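Envelope glycoprotein (Bourbon virus, PDB 5ZKX) probably mediates entry of the virus into host cells by fusing the viral envelope with a cellular membrane, and is seen here as the postfusion trimer. Local coordinates at residues 29-37 with 254-262; 48-56 with 105-114. All blocks are in the same frame, centred on the assembly; numbering follows the deposited sequence.

Contact 1: residues 29-37 with 254-262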
ATOM      1  N   GLN A  29       6.614 -15.469  25.133  1.00 33.83           N
ATOM      2  CA  GLN A  29       7.883 -14.793  24.888  1.00 33.27           C
ATOM      3  C   GLN A  29       8.812 -15.862  24.328  1.00 39.68           C
ATOM      4  O   GLN A  29       9.302 -16.721  25.068  1.00 37.18           O
ATOM      5  CB  GLN A  29       8.439 -14.165  26.161  1.00 32.41           C
ATOM      6  CG  GLN A  29       7.591 -13.046  26.722  1.00 30.38           C
ATOM      7  CD  GLN A  29       7.889 -11.712  26.075  1.00 35.66           C
ATOM      8  OE1 GLN A  29       8.874 -11.565  25.353  1.00 38.02           O
ATOM      9  NE2 GLN A  29       7.035 -10.727  26.331  1.00 45.26           N
ATOM     10  N   ILE A  30       9.035 -15.822  23.019  1.00 32.14           N
ATOM     11  CA  ILE A  30       9.782 -16.865  22.328  1.00 31.85           C
ATOM     12  C   ILE A  30      11.242 -16.444  22.219  1.00 30.16           C
ATOM     13  O   ILE A  30      11.556 -15.386  21.663  1.00 31.11           O
ATOM     14  CB  ILE A  30       9.177 -17.155  20.949  1.00 33.96           C
ATOM     15  CG1 ILE A  30       7.760 -17.710  21.113  1.00 31.62           C
ATOM     16  CG2 ILE A  30      10.051 -18.131  20.178  1.00 36.91           C
ATOM     17  CD1 ILE A  30       7.153 -18.240  19.835  1.00 33.67           C
ATOM     18  N   LYS A  31      12.133 -17.274  22.752  1.00 26.32           N
ATOM     19  CA  LYS A  31      13.563 -16.992  22.739  1.00 26.89           C
ATOM     20  C   LYS A  31      14.144 -17.388  21.388  1.00 30.31           C
ATOM     21  O   LYS A  31      14.048 -18.551  20.982  1.00 26.51           O
ATOM     22  CB  LYS A  31      14.252 -17.748  23.873  1.00 30.41           C
ATOM     23  CG  LYS A  31      15.668 -17.307  24.173  1.00 27.65           C
ATOM     24  CD  LYS A  31      16.286 -18.217  25.218  1.00 26.59           C
ATOM     25  CE  LYS A  31      17.619 -17.684  25.715  1.00 35.38           C
ATOM     26  NZ  LYS A  31      18.238 -18.613  26.704  1.00 45.13           N
ATOM     27  N   VAL A  32      14.742 -16.422  20.688  1.00 32.34           N
ATOM     28  CA  VAL A  32      15.225 -16.623  19.329  1.00 27.66           C
ATOM     29  C   VAL A  32      16.622 -16.031  19.192  1.00 27.62           C
ATOM     30  O   VAL A  32      17.025 -15.137  19.940  1.00 26.74           O
ATOM     31  CB  VAL A  32      14.285 -15.992  18.273  1.00 24.49           C
ATOM     32  CG1 VAL A  32      12.896 -16.600  18.344  1.00 19.84           C
ATOM     33  CG2 VAL A  32      14.218 -14.479  18.454  1.00 21.61           C
ATOM     34  N   THR A  33      17.361 -16.552  18.219  1.00 25.64           N
ATOM     35  CA  THR A  33      18.551 -15.885  17.713  1.00 27.77           C
ATOM     36  C   THR A  33      18.140 -15.061  16.497  1.00 25.31           C
ATOM     37  O   THR A  33      17.542 -15.592  15.555  1.00 25.27           O
ATOM     38  CB  THR A  33      19.641 -16.893  17.353  1.00 32.36           C
ATOM     39  OG1 THR A  33      20.293 -17.335  18.551  1.00 36.46           O
ATOM     40  CG2 THR A  33      20.672 -16.260  16.434  1.00 26.64           C
ATOM     41  N   LYS A  34      18.437 -13.767  16.528  1.00 23.27           N
ATOM     42  CA  LYS A  34      17.997 -12.835  15.499  1.00 26.02           C
ATOM     43  C   LYS A  34      19.207 -12.379  14.697  1.00 26.77           C
ATOM     44  O   LYS A  34      20.138 -11.788  15.255  1.00 27.23           O
ATOM     45  CB  LYS A  34      17.270 -11.644  16.122  1.00 26.59           C
ATOM     46  CG  LYS A  34      16.739 -10.636  15.122  1.00 20.94           C
ATOM     47  CD  LYS A  34      16.298  -9.369  15.828  1.00 24.41           C
ATOM     48  CE  LYS A  34      16.000  -8.256  14.844  1.00 20.56           C
ATOM     49  NZ  LYS A  34      15.503  -7.034  15.539  1.00 19.06           N
ATOM     50  N   THR A  35      19.193 -12.657  13.396  1.00 28.83           N
ATOM     51  CA  THR A  35      20.299 -12.335  12.504  1.00 28.91           C
ATOM     52  C   THR A  35      19.952 -11.108  11.671  1.00 26.92           C
ATOM     53  O   THR A  35      18.900 -11.071  11.027  1.00 25.70           O
ATOM     54  CB  THR A  35      20.611 -13.517  11.585  1.00 25.17           C
ATOM     55  OG1 THR A  35      20.668 -14.721  12.358  1.00 19.93           O
ATOM     56  CG2 THR A  35      21.940 -13.307  10.873  1.00 29.36           C
ATOM     57  N   THR A  36      20.836 -10.110  11.682  1.00 20.42           N
ATOM     58  CA  THR A  36      20.652  -8.897  10.899  1.00 20.60           C
ATOM     59  C   THR A  36      21.922  -8.590  10.113  1.00 24.60           C
ATOM     60  O   THR A  36      23.002  -9.111  10.401  1.00 30.41           O
ATOM     61  CB  THR A  36      20.281  -7.692  11.783  1.00 21.79           C
ATOM     62  OG1 THR A  36      21.271  -7.511  12.803  1.00 28.71           O
ATOM     63  CG2 THR A  36      18.924  -7.905  12.433  1.00 22.55           C
ATOM     64  N   VAL A  37      21.771  -7.749   9.093  1.00 32.02           N
ATOM     65  CA  VAL A  37      22.885  -7.322   8.252  1.00 28.83           C
ATOM     66  C   VAL A  37      22.889  -5.803   8.150  1.00 32.71           C
ATOM     67  O   VAL A  37      23.289  -5.237   7.126  1.00 31.44           O
ATOM     68  CB  VAL A  37      22.811  -7.975   6.861  1.00 25.91           C
ATOM     69  CG1 VAL A  37      23.315  -9.400   6.935  1.00 33.29           C
ATOM     70  CG2 VAL A  37      21.385  -7.950   6.336  1.00 23.92           C
ATOM     71  N   PRO A 254      13.053  -9.888   5.001  1.00 20.61           N
ATOM     72  CA  PRO A 254      14.060  -9.098   4.273  1.00 18.67           C
ATOM     73  C   PRO A 254      15.225  -8.626   5.127  1.00 22.65           C
ATOM     74  O   PRO A 254      16.386  -8.843   4.761  1.00 23.56           O
ATOM     75  CB  PRO A 254      13.233  -7.925   3.738  1.00 21.31           C
ATOM     76  CG  PRO A 254      11.896  -8.514   3.493  1.00 20.61           C
ATOM     77  CD  PRO A 254      11.687  -9.582   4.536  1.00 21.31           C
ATOM     78  N   ASP A 255      14.948  -8.001   6.271  1.00 25.07           N
ATOM     79  CA  ASP A 255      15.978  -7.354   7.068  1.00 22.70           C
ATOM     80  C   ASP A 255      16.502  -8.212   8.211  1.00 23.01           C
ATOM     81  O   ASP A 255      17.517  -7.847   8.815  1.00 25.51           O
ATOM     82  CB  ASP A 255      15.450  -6.033   7.639  1.00 24.51           C
ATOM     83  CG  ASP A 255      14.168  -6.213   8.427  1.00 28.07           C
ATOM     84  OD1 ASP A 255      13.505  -7.252   8.248  1.00 24.52           O
ATOM     85  OD2 ASP A 255      13.823  -5.321   9.228  1.00 31.62           O
ATOM     86  N   ALA A 256      15.852  -9.332   8.526  1.00 26.66           N
ATOM     87  CA  ALA A 256      16.268 -10.115   9.681  1.00 24.53           C
ATOM     88  C   ALA A 256      15.750 -11.541   9.565  1.00 22.20           C
ATOM     89  O   ALA A 256      14.730 -11.800   8.921  1.00 21.60           O
ATOM     90  CB  ALA A 256      15.778  -9.483  10.990  1.00 22.51           C
ATOM     91  N   CYS A 257      16.474 -12.460  10.202  1.00 20.95           N
ATOM     92  CA  CYS A 257      16.075 -13.854  10.328  1.00 20.93           C
ATOM     93  C   CYS A 257      15.892 -14.191  11.800  1.00 22.39           C
ATOM     94  O   CYS A 257      16.649 -13.716  12.655  1.00 18.06           O
ATOM     95  CB  CYS A 257      17.109 -14.791   9.701  1.00 18.91           C
ATOM     96  SG  CYS A 257      17.321 -14.561   7.929  1.00 29.26           S
ATOM     97  N   TYR A 258      14.877 -15.003  12.093  1.00 22.90           N
ATOM     98  CA  TYR A 258      14.541 -15.397  13.455  1.00 23.86           C
ATOM     99  C   TYR A 258      14.605 -16.912  13.557  1.00 23.30           C
ATOM    100  O   TYR A 258      13.806 -17.613  12.928  1.00 24.94           O
ATOM    101  CB  TYR A 258      13.149 -14.898  13.846  1.00 22.66           C
ATOM    102  CG  TYR A 258      12.992 -13.398  13.780  1.00 18.85           C
ATOM    103  CD1 TYR A 258      12.480 -12.783  12.645  1.00 19.49           C
ATOM    104  CD2 TYR A 258      13.353 -12.599  14.853  1.00 17.94           C
ATOM    105  CE1 TYR A 258      12.335 -11.412  12.581  1.00 15.31           C
ATOM    106  CE2 TYR A 258      13.211 -11.229  14.799  1.00 19.38           C
ATOM    107  CZ  TYR A 258      12.701 -10.639  13.661  1.00 16.58           C
ATOM    108  OH  TYR A 258      12.557  -9.273  13.605  1.00 18.71           O
ATOM    109  N   LYS A 259      15.547 -17.415  14.347  1.00 20.84           N
ATOM    110  CA  LYS A 259      15.688 -18.845  14.565  1.00 22.74           C
ATOM    111  C   LYS A 259      15.409 -19.164  16.023  1.00 25.62           C
ATOM    112  O   LYS A 259      16.014 -18.574  16.924  1.00 23.45           O
ATOM    113  CB  LYS A 259      17.080 -19.347  14.179  1.00 23.07           C
ATOM    114  CG  LYS A 259      17.141 -20.862  14.040  1.00 19.28           C
ATOM    115  CD  LYS A 259      18.526 -21.329  13.654  1.00 18.36           C
ATOM    116  CE  LYS A 259      18.472 -22.690  12.992  1.00 21.18           C
ATOM    117  NZ  LYS A 259      19.788 -23.380  13.036  1.00 27.10           N
ATOM    118  N   ASN A 260      14.494 -20.092  16.244  1.00 30.93           N
ATOM    119  CA  ASN A 260      14.193 -20.550  17.588  1.00 31.95           C
ATOM    120  C   ASN A 260      15.321 -21.441  18.083  1.00 36.63           C
ATOM    121  O   ASN A 260      15.598 -22.486  17.485  1.00 40.92           O
ATOM    122  CB  ASN A 260      12.867 -21.307  17.588  1.00 34.68           C
ATOM    123  CG  ASN A 260      12.339 -21.565  18.978  1.00 32.26           C
ATOM    124  OD1 ASN A 260      12.712 -20.889  19.933  1.00 41.06           O
ATOM    125  ND2 ASN A 260      11.465 -22.555  19.102  1.00 41.77           N
ATOM    126  N   GLU A 261      15.990 -21.028  19.157  1.00 62.47           N
ATOM    127  CA  GLU A 261      16.775 -21.988  19.915  1.00 67.32           C
ATOM    128  C   GLU A 261      15.852 -23.125  20.336  1.00 66.34           C
ATOM    129  O   GLU A 261      14.630 -22.961  20.381  1.00 73.28           O
ATOM    130  CB  GLU A 261      17.430 -21.313  21.118  1.00 65.29           C
ATOM    131  CG  GLU A 261      18.673 -20.516  20.751  1.00 65.20           C
ATOM    132  CD  GLU A 261      18.707 -19.147  21.397  1.00 72.26           C
ATOM    133  OE1 GLU A 261      19.284 -18.217  20.793  1.00 77.37           O
ATOM    134  OE2 GLU A 261      18.158 -19.001  22.507  1.00 70.23           O
ATOM    135  N   LYS A 262      16.436 -24.285  20.658  1.00 51.16           N
ATOM    136  CA  LYS A 262      15.653 -25.514  20.551  1.00 55.56           C
ATOM    137  C   LYS A 262      15.264 -25.664  19.085  1.00 57.71           C
ATOM    138  O   LYS A 262      14.132 -25.333  18.715  1.00 62.57           O
ATOM    139  CB  LYS A 262      14.410 -25.530  21.456  1.00 57.98           C
ATOM    140  CG  LYS A 262      14.694 -25.585  22.945  1.00 64.43           C
ATOM    141  CD  LYS A 262      15.209 -26.951  23.353  1.00 56.22           C
ATOM    142  CE  LYS A 262      16.608 -26.849  23.928  1.00 54.25           C
ATOM    143  NZ  LYS A 262      17.230 -28.189  24.114  1.00 55.00           N
TER
HETATM  144  O   HOH W   1      19.142  -5.986   8.206  1.00 26.84           O
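Lys31 lays the methylenes of its extended chain against the carboxylate of Glu261, with CD 3.4 Å from OE2. Its NZ stays beyond salt-bridge range of that oxygen. Next comes Val32, whose CG2 meets the edge of the Tyr258 ring near its plane. Thr33 is held by three bonds, two of backbone and one of side chain. Its backbone pairs with Lys259: Thr33 N reaches Lys259 O at 2.8 Å, and Lys259 N bonds back to Thr33 O. Its hydroxyl gives a short bond of 2.6 Å from OG1 to Glu261 OE1, on the anti lone pair, although Glu261 is poorly ordered. Lys34 has CG anti to the backbone N (chi1 -178°) and an extended chain beyond it, which carries it alongside Tyr258, pointing the same way; its CG lies 3.6 Å from Tyr258 CE2. Both polar ends go on to Asp238, Lys34 NZ by a salt bridge and Tyr258 OH by a hydrogen bond. Thr35 forms the second two-bond pair, with Thr35 N to Cys257 O and Cys257 N to Thr35 O both at 2.9 Å. Cys257 is also tied to Cys252 by a disulfide. Thr36 sets CG2 against Ala256 CB at 3.8 Å. At Val37 a water bridges Val37 N and Asp255 O. This is a twisted antiparallel strand pair, firm at its middle, with strand 26-36 between strands 256-260 and 200-210 in a mixed sheet.

Contact 2: residues 48-56 with 105-114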
ATOM      1  N   TYR A  48      28.846   5.745 -13.388  1.00 21.06           N
ATOM      2  CA  TYR A  48      28.758   5.319 -14.773  1.00 22.58           C
ATOM      3  C   TYR A  48      29.625   6.215 -15.644  1.00 18.81           C
ATOM      4  O   TYR A  48      29.926   7.358 -15.292  1.00 18.96           O
ATOM      5  CB  TYR A  48      27.308   5.319 -15.278  1.00 19.31           C
ATOM      6  CG  TYR A  48      26.666   6.677 -15.425  1.00 16.90           C
ATOM      7  CD1 TYR A  48      26.737   7.376 -16.622  1.00 16.85           C
ATOM      8  CD2 TYR A  48      25.958   7.247 -14.378  1.00 19.46           C
ATOM      9  CE1 TYR A  48      26.141   8.611 -16.764  1.00 17.74           C
ATOM     10  CE2 TYR A  48      25.354   8.482 -14.512  1.00 15.90           C
ATOM     11  CZ  TYR A  48      25.449   9.159 -15.706  1.00 17.68           C
ATOM     12  OH  TYR A  48      24.851  10.388 -15.848  1.00 20.03           O
ATOM     13  N   ARG A  49      30.034   5.668 -16.785  1.00 22.59           N
ATOM     14  CA  ARG A  49      30.817   6.411 -17.758  1.00 23.20           C
ATOM     15  C   ARG A  49      30.717   5.708 -19.100  1.00 24.09           C
ATOM     16  O   ARG A  49      30.766   4.478 -19.169  1.00 23.58           O
ATOM     17  CB  ARG A  49      32.285   6.534 -17.337  1.00 26.31           C
ATOM     18  CG  ARG A  49      33.169   7.177 -18.394  1.00 23.90           C
ATOM     19  CD  ARG A  49      34.574   7.412 -17.878  1.00 27.72           C
ATOM     20  NE  ARG A  49      35.226   6.175 -17.461  1.00 24.35           N
ATOM     21  CZ  ARG A  49      36.305   6.136 -16.690  1.00 25.11           C
ATOM     22  NH1 ARG A  49      36.845   7.266 -16.255  1.00 21.21           N
ATOM     23  NH2 ARG A  49      36.843   4.971 -16.350  1.00 25.26           N
ATOM     24  N   ALA A  50      30.569   6.498 -20.160  1.00 26.51           N
ATOM     25  CA  ALA A  50      30.570   5.982 -21.520  1.00 26.94           C
ATOM     26  C   ALA A  50      31.000   7.104 -22.454  1.00 29.04           C
ATOM     27  O   ALA A  50      31.084   8.270 -22.063  1.00 24.79           O
ATOM     28  CB  ALA A  50      29.197   5.432 -21.918  1.00 22.93           C
ATOM     29  N   TYR A  51      31.271   6.735 -23.703  1.00 28.42           N
ATOM     30  CA  TYR A  51      31.594   7.724 -24.716  1.00 26.18           C
ATOM     31  C   TYR A  51      30.949   7.344 -26.041  1.00 24.18           C
ATOM     32  O   TYR A  51      30.884   6.166 -26.406  1.00 26.02           O
ATOM     33  CB  TYR A  51      33.118   7.897 -24.880  1.00 27.02           C
ATOM     34  CG  TYR A  51      33.881   6.701 -25.417  1.00 24.54           C
ATOM     35  CD1 TYR A  51      33.992   6.477 -26.782  1.00 23.55           C
ATOM     36  CD2 TYR A  51      34.527   5.821 -24.557  1.00 27.94           C
ATOM     37  CE1 TYR A  51      34.698   5.399 -27.276  1.00 23.93           C
ATOM     38  CE2 TYR A  51      35.239   4.739 -25.044  1.00 26.52           C
ATOM     39  CZ  TYR A  51      35.321   4.536 -26.406  1.00 27.37           C
ATOM     40  OH  TYR A  51      36.024   3.462 -26.903  1.00 25.70           O
ATOM     41  N   TRP A  52      30.458   8.357 -26.741  1.00 20.15           N
ATOM     42  CA  TRP A  52      29.972   8.205 -28.102  1.00 22.40           C
ATOM     43  C   TRP A  52      31.093   8.567 -29.068  1.00 26.52           C
ATOM     44  O   TRP A  52      31.685   9.646 -28.961  1.00 24.00           O
ATOM     45  CB  TRP A  52      28.755   9.101 -28.332  1.00 20.89           C
ATOM     46  CG  TRP A  52      28.443   9.335 -29.767  1.00 23.56           C
ATOM     47  CD1 TRP A  52      28.793  10.422 -30.516  1.00 20.66           C
ATOM     48  CD2 TRP A  52      27.709   8.466 -30.636  1.00 22.67           C
ATOM     49  NE1 TRP A  52      28.324  10.280 -31.799  1.00 21.51           N
ATOM     50  CE2 TRP A  52      27.655   9.087 -31.897  1.00 21.15           C
ATOM     51  CE3 TRP A  52      27.098   7.219 -30.470  1.00 24.29           C
ATOM     52  CZ2 TRP A  52      27.011   8.506 -32.985  1.00 20.46           C
ATOM     53  CZ3 TRP A  52      26.459   6.645 -31.552  1.00 21.90           C
ATOM     54  CH2 TRP A  52      26.421   7.288 -32.793  1.00 21.85           C
ATOM     55  N   ARG A  53      31.395   7.662 -29.996  1.00 27.75           N
ATOM     56  CA  ARG A  53      32.458   7.869 -30.969  1.00 27.96           C
ATOM     57  C   ARG A  53      31.887   7.773 -32.375  1.00 26.20           C
ATOM     58  O   ARG A  53      31.146   6.836 -32.682  1.00 26.79           O
ATOM     59  CB  ARG A  53      33.586   6.851 -30.786  1.00 32.38           C
ATOM     60  CG  ARG A  53      34.616   6.860 -31.908  1.00 30.65           C
ATOM     61  CD  ARG A  53      35.289   5.507 -32.043  1.00 31.75           C
ATOM     62  NE  ARG A  53      36.295   5.293 -31.007  1.00 29.66           N
ATOM     63  CZ  ARG A  53      36.694   4.096 -30.591  1.00 36.23           C
ATOM     64  NH1 ARG A  53      36.171   2.996 -31.120  1.00 32.58           N
ATOM     65  NH2 ARG A  53      37.619   3.997 -29.644  1.00 33.66           N
ATOM     66  N   SER A  54      32.232   8.742 -33.223  1.00 28.76           N
ATOM     67  CA  SER A  54      31.827   8.743 -34.627  1.00 27.93           C
ATOM     68  C   SER A  54      33.065   8.995 -35.481  1.00 26.86           C
ATOM     69  O   SER A  54      33.511  10.138 -35.619  1.00 33.81           O
ATOM     70  CB  SER A  54      30.750   9.787 -34.899  1.00 29.32           C
ATOM     71  OG  SER A  54      30.151   9.563 -36.165  1.00 27.34           O
ATOM     72  N   TYR A  55      33.610   7.928 -36.054  1.00 26.60           N
ATOM     73  CA  TYR A  55      34.790   7.982 -36.907  1.00 26.65           C
ATOM     74  C   TYR A  55      34.335   7.780 -38.347  1.00 29.53           C
ATOM     75  O   TYR A  55      33.993   6.660 -38.744  1.00 33.48           O
ATOM     76  CB  TYR A  55      35.800   6.919 -36.491  1.00 28.10           C
ATOM     77  CG  TYR A  55      37.161   7.053 -37.131  1.00 29.22           C
ATOM     78  CD1 TYR A  55      38.001   8.111 -36.806  1.00 33.23           C
ATOM     79  CD2 TYR A  55      37.616   6.112 -38.045  1.00 27.78           C
ATOM     80  CE1 TYR A  55      39.249   8.234 -37.377  1.00 31.78           C
ATOM     81  CE2 TYR A  55      38.865   6.227 -38.624  1.00 33.10           C
ATOM     82  CZ  TYR A  55      39.677   7.292 -38.285  1.00 34.30           C
ATOM     83  OH  TYR A  55      40.924   7.416 -38.854  1.00 40.39           O
ATOM     84  N   CYS A  56      34.329   8.856 -39.125  1.00 27.64           N
ATOM     85  CA  CYS A  56      33.851   8.821 -40.495  1.00 28.41           C
ATOM     86  C   CYS A  56      34.992   9.070 -41.474  1.00 32.51           C
ATOM     87  O   CYS A  56      36.013   9.674 -41.135  1.00 29.70           O
ATOM     88  CB  CYS A  56      32.744   9.858 -40.706  1.00 26.71           C
ATOM     89  SG  CYS A  56      31.378   9.734 -39.530  1.00 26.72           S
ATOM     90  N   SER A 105      41.904  13.829 -36.593  1.00 50.92           N
ATOM     91  CA  SER A 105      40.988  12.697 -36.506  1.00 48.67           C
ATOM     92  C   SER A 105      41.639  11.477 -35.872  1.00 49.42           C
ATOM     93  O   SER A 105      40.928  10.551 -35.469  1.00 49.84           O
ATOM     94  CB  SER A 105      40.457  12.329 -37.891  1.00 51.11           C
ATOM     95  OG  SER A 105      41.441  11.641 -38.640  1.00 49.93           O
ATOM     96  N   SER A 106      42.974  11.448 -35.787  1.00 42.35           N
ATOM     97  CA  SER A 106      43.649  10.383 -35.057  1.00 41.87           C
ATOM     98  C   SER A 106      43.292  10.393 -33.578  1.00 40.72           C
ATOM     99  O   SER A 106      43.545   9.404 -32.883  1.00 37.36           O
ATOM    100  CB  SER A 106      45.166  10.497 -35.218  1.00 38.51           C
ATOM    101  OG  SER A 106      45.697  11.496 -34.357  1.00 44.62           O
ATOM    102  N   ILE A 107      42.701  11.484 -33.089  1.00 38.25           N
ATOM    103  CA  ILE A 107      42.241  11.564 -31.712  1.00 33.19           C
ATOM    104  C   ILE A 107      41.180  10.530 -31.367  1.00 33.43           C
ATOM    105  O   ILE A 107      40.945  10.282 -30.179  1.00 32.97           O
ATOM    106  CB  ILE A 107      41.690  12.980 -31.477  1.00 32.31           C
ATOM    107  CG1 ILE A 107      41.561  13.344 -29.995  1.00 40.62           C
ATOM    108  CG2 ILE A 107      40.315  13.111 -32.068  1.00 37.19           C
ATOM    109  CD1 ILE A 107      42.841  13.252 -29.226  1.00 32.18           C
ATOM    110  N   CYS A 108      40.572   9.875 -32.364  1.00 38.86           N
ATOM    111  CA  CYS A 108      39.501   8.914 -32.103  1.00 34.45           C
ATOM    112  C   CYS A 108      39.995   7.626 -31.467  1.00 34.35           C
ATOM    113  O   CYS A 108      39.168   6.850 -30.985  1.00 35.37           O
ATOM    114  CB  CYS A 108      38.742   8.594 -33.392  1.00 35.63           C
ATOM    115  SG  CYS A 108      37.265   9.619 -33.694  1.00 29.44           S
ATOM    116  N   PHE A 109      41.309   7.371 -31.462  1.00 39.02           N
ATOM    117  CA  PHE A 109      41.895   6.188 -30.818  1.00 37.87           C
ATOM    118  C   PHE A 109      43.214   6.643 -30.197  1.00 44.82           C
ATOM    119  O   PHE A 109      44.254   6.653 -30.860  1.00 58.08           O
ATOM    120  CB  PHE A 109      42.105   5.042 -31.805  1.00 36.98           C
ATOM    121  CG  PHE A 109      40.919   4.772 -32.689  1.00 40.03           C
ATOM    122  CD1 PHE A 109      39.939   3.877 -32.299  1.00 43.71           C
ATOM    123  CD2 PHE A 109      40.785   5.410 -33.911  1.00 41.69           C
ATOM    124  CE1 PHE A 109      38.843   3.625 -33.109  1.00 37.23           C
ATOM    125  CE2 PHE A 109      39.689   5.164 -34.724  1.00 36.17           C
ATOM    126  CZ  PHE A 109      38.718   4.271 -34.321  1.00 31.98           C
ATOM    127  N   VAL A 110      43.164   7.027 -28.922  1.00 44.77           N
ATOM    128  CA  VAL A 110      44.330   7.590 -28.249  1.00 42.69           C
ATOM    129  C   VAL A 110      44.664   6.897 -26.935  1.00 47.65           C
ATOM    130  O   VAL A 110      45.841   6.913 -26.521  1.00 53.98           O
ATOM    131  CB  VAL A 110      44.128   9.114 -28.034  1.00 40.21           C
ATOM    132  CG1 VAL A 110      44.874   9.646 -26.813  1.00 45.69           C
ATOM    133  CG2 VAL A 110      44.551   9.880 -29.279  1.00 37.93           C
ATOM    134  N   ASP A 111      43.720   6.191 -26.303  1.00 49.72           N
ATOM    135  CA  ASP A 111      43.826   5.763 -24.906  1.00 48.46           C
ATOM    136  C   ASP A 111      43.936   6.995 -24.001  1.00 51.86           C
ATOM    137  O   ASP A 111      44.953   7.266 -23.359  1.00 57.04           O
ATOM    138  CB  ASP A 111      44.997   4.790 -24.707  1.00 50.76           C
ATOM    139  CG  ASP A 111      44.986   4.130 -23.348  1.00 54.85           C
ATOM    140  OD1 ASP A 111      44.021   3.397 -23.049  1.00 56.46           O
ATOM    141  OD2 ASP A 111      45.948   4.341 -22.581  1.00 60.20           O
ATOM    142  N   TRP A 112      42.824   7.737 -23.989  1.00 38.94           N
ATOM    143  CA  TRP A 112      42.820   9.150 -23.623  1.00 39.24           C
ATOM    144  C   TRP A 112      43.290   9.432 -22.201  1.00 45.54           C
ATOM    145  O   TRP A 112      43.625  10.585 -21.906  1.00 53.96           O
ATOM    146  CB  TRP A 112      41.419   9.727 -23.814  1.00 35.22           C
ATOM    147  CG  TRP A 112      40.858   9.501 -25.184  1.00 34.56           C
ATOM    148  CD1 TRP A 112      40.992  10.317 -26.266  1.00 31.87           C
ATOM    149  CD2 TRP A 112      40.073   8.383 -25.617  1.00 32.34           C
ATOM    150  NE1 TRP A 112      40.338   9.779 -27.347  1.00 29.64           N
ATOM    151  CE2 TRP A 112      39.766   8.591 -26.975  1.00 32.74           C
ATOM    152  CE3 TRP A 112      39.599   7.229 -24.988  1.00 33.27           C
ATOM    153  CZ2 TRP A 112      39.007   7.687 -27.717  1.00 33.01           C
ATOM    154  CZ3 TRP A 112      38.846   6.333 -25.725  1.00 28.60           C
ATOM    155  CH2 TRP A 112      38.557   6.566 -27.075  1.00 27.65           C
ATOM    156  N   LYS A 113      43.317   8.435 -21.312  1.00 53.98           N
ATOM    157  CA  LYS A 113      43.796   8.637 -19.940  1.00 65.69           C
ATOM    158  C   LYS A 113      42.981   9.728 -19.234  1.00 59.57           C
ATOM    159  O   LYS A 113      43.453  10.839 -18.987  1.00 62.63           O
ATOM    160  CB  LYS A 113      45.295   8.967 -19.923  1.00 66.35           C
ATOM    161  CG  LYS A 113      46.179   7.840 -19.417  1.00 70.65           C
ATOM    162  CD  LYS A 113      45.908   6.541 -20.158  1.00 60.54           C
ATOM    163  CE  LYS A 113      46.873   5.454 -19.716  1.00 71.56           C
ATOM    164  NZ  LYS A 113      48.284   5.816 -20.026  1.00 71.43           N
ATOM    165  N   MET A 114      41.724   9.375 -18.957  1.00 51.41           N
ATOM    166  CA  MET A 114      40.684  10.289 -18.491  1.00 55.14           C
ATOM    167  C   MET A 114      41.207  11.337 -17.520  1.00 49.19           C
ATOM    168  O   MET A 114      41.690  11.011 -16.433  1.00 51.70           O
ATOM    169  CB  MET A 114      39.576   9.480 -17.813  1.00 52.02           C
ATOM    170  CG  MET A 114      39.469   8.054 -18.296  1.00 41.46           C
ATOM    171  SD  MET A 114      38.735   8.005 -19.932  1.00 54.48           S
ATOM    172  CE  MET A 114      38.737   6.240 -20.261  1.00 46.39           C
TER
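Phe109 stands between Arg53 and Tyr55 and turns a different part of its ring to each. Its CE1 sits over the centre of one face of the Arg53 guanidinium, 3.3 Å from Arg53 CZ, with the two planes 48° apart. Its CE2 edge points at the face of Tyr55 in a T-shaped pair, the planes at 75° and the centroids 5.2 Å apart. Tyr51 CE1 covers the opposite guanidinium face, toward its rim. Arg53, with CG anti to the backbone N and a bend at chi3, brings NE to a weak, bent hydrogen bond with Cys108 O at 3.3 Å. A second T-shaped pair forms where Trp112 brings CH2 and CZ3 over the face of Tyr51, with planes at 65°. The indole is fixed from its own loop: NE1 bonds Ile107 O at 2.9 Å, nearly along the C=O axis. Cys108 approaches Tyr55 with CB 3.5 Å from CD1, and its SG makes a sulfur-aromatic contact at the ring edge. Farther along, Met114 CG packs on Arg49 NH1 at 3.4 Å, and SD lies over one guanidinium face, toward its rim. Arg49 also has a salt bridge to Glu81 and hydrogen bonds to Lys75 O and Tyr92 O. The loop between strands 100-101 and 116-118 lies across one face of strand 44-58, on Arg49, Tyr51, Arg53 and Tyr55. The Cys108-Cys137 disulfide ties it to the adjoining strand 134-148.

Contact 1 lies within one sheet of an elongated subunit and contact 2 on another, their centres about 53 Å apart and their nearest atoms about 24 Å. Contact 1 is about 17 Å from the chain centre, contact 2 about 44 Å. Each is partly buried, so neither is purely core or surface. Strands 26-36 and 44-58 follow each other in sequence, and contact 2 is nested within the loop that contact 1 closes. Contact 1 joins two strands mainly through backbone hydrogen bonds. Contact 2 sets a loop on a strand through aromatic, guanidinium and sulfur contacts. Contact 1 holds one disulfide cysteine, joined to the next strand; contact 2 holds two, one on its strand and one on its loop.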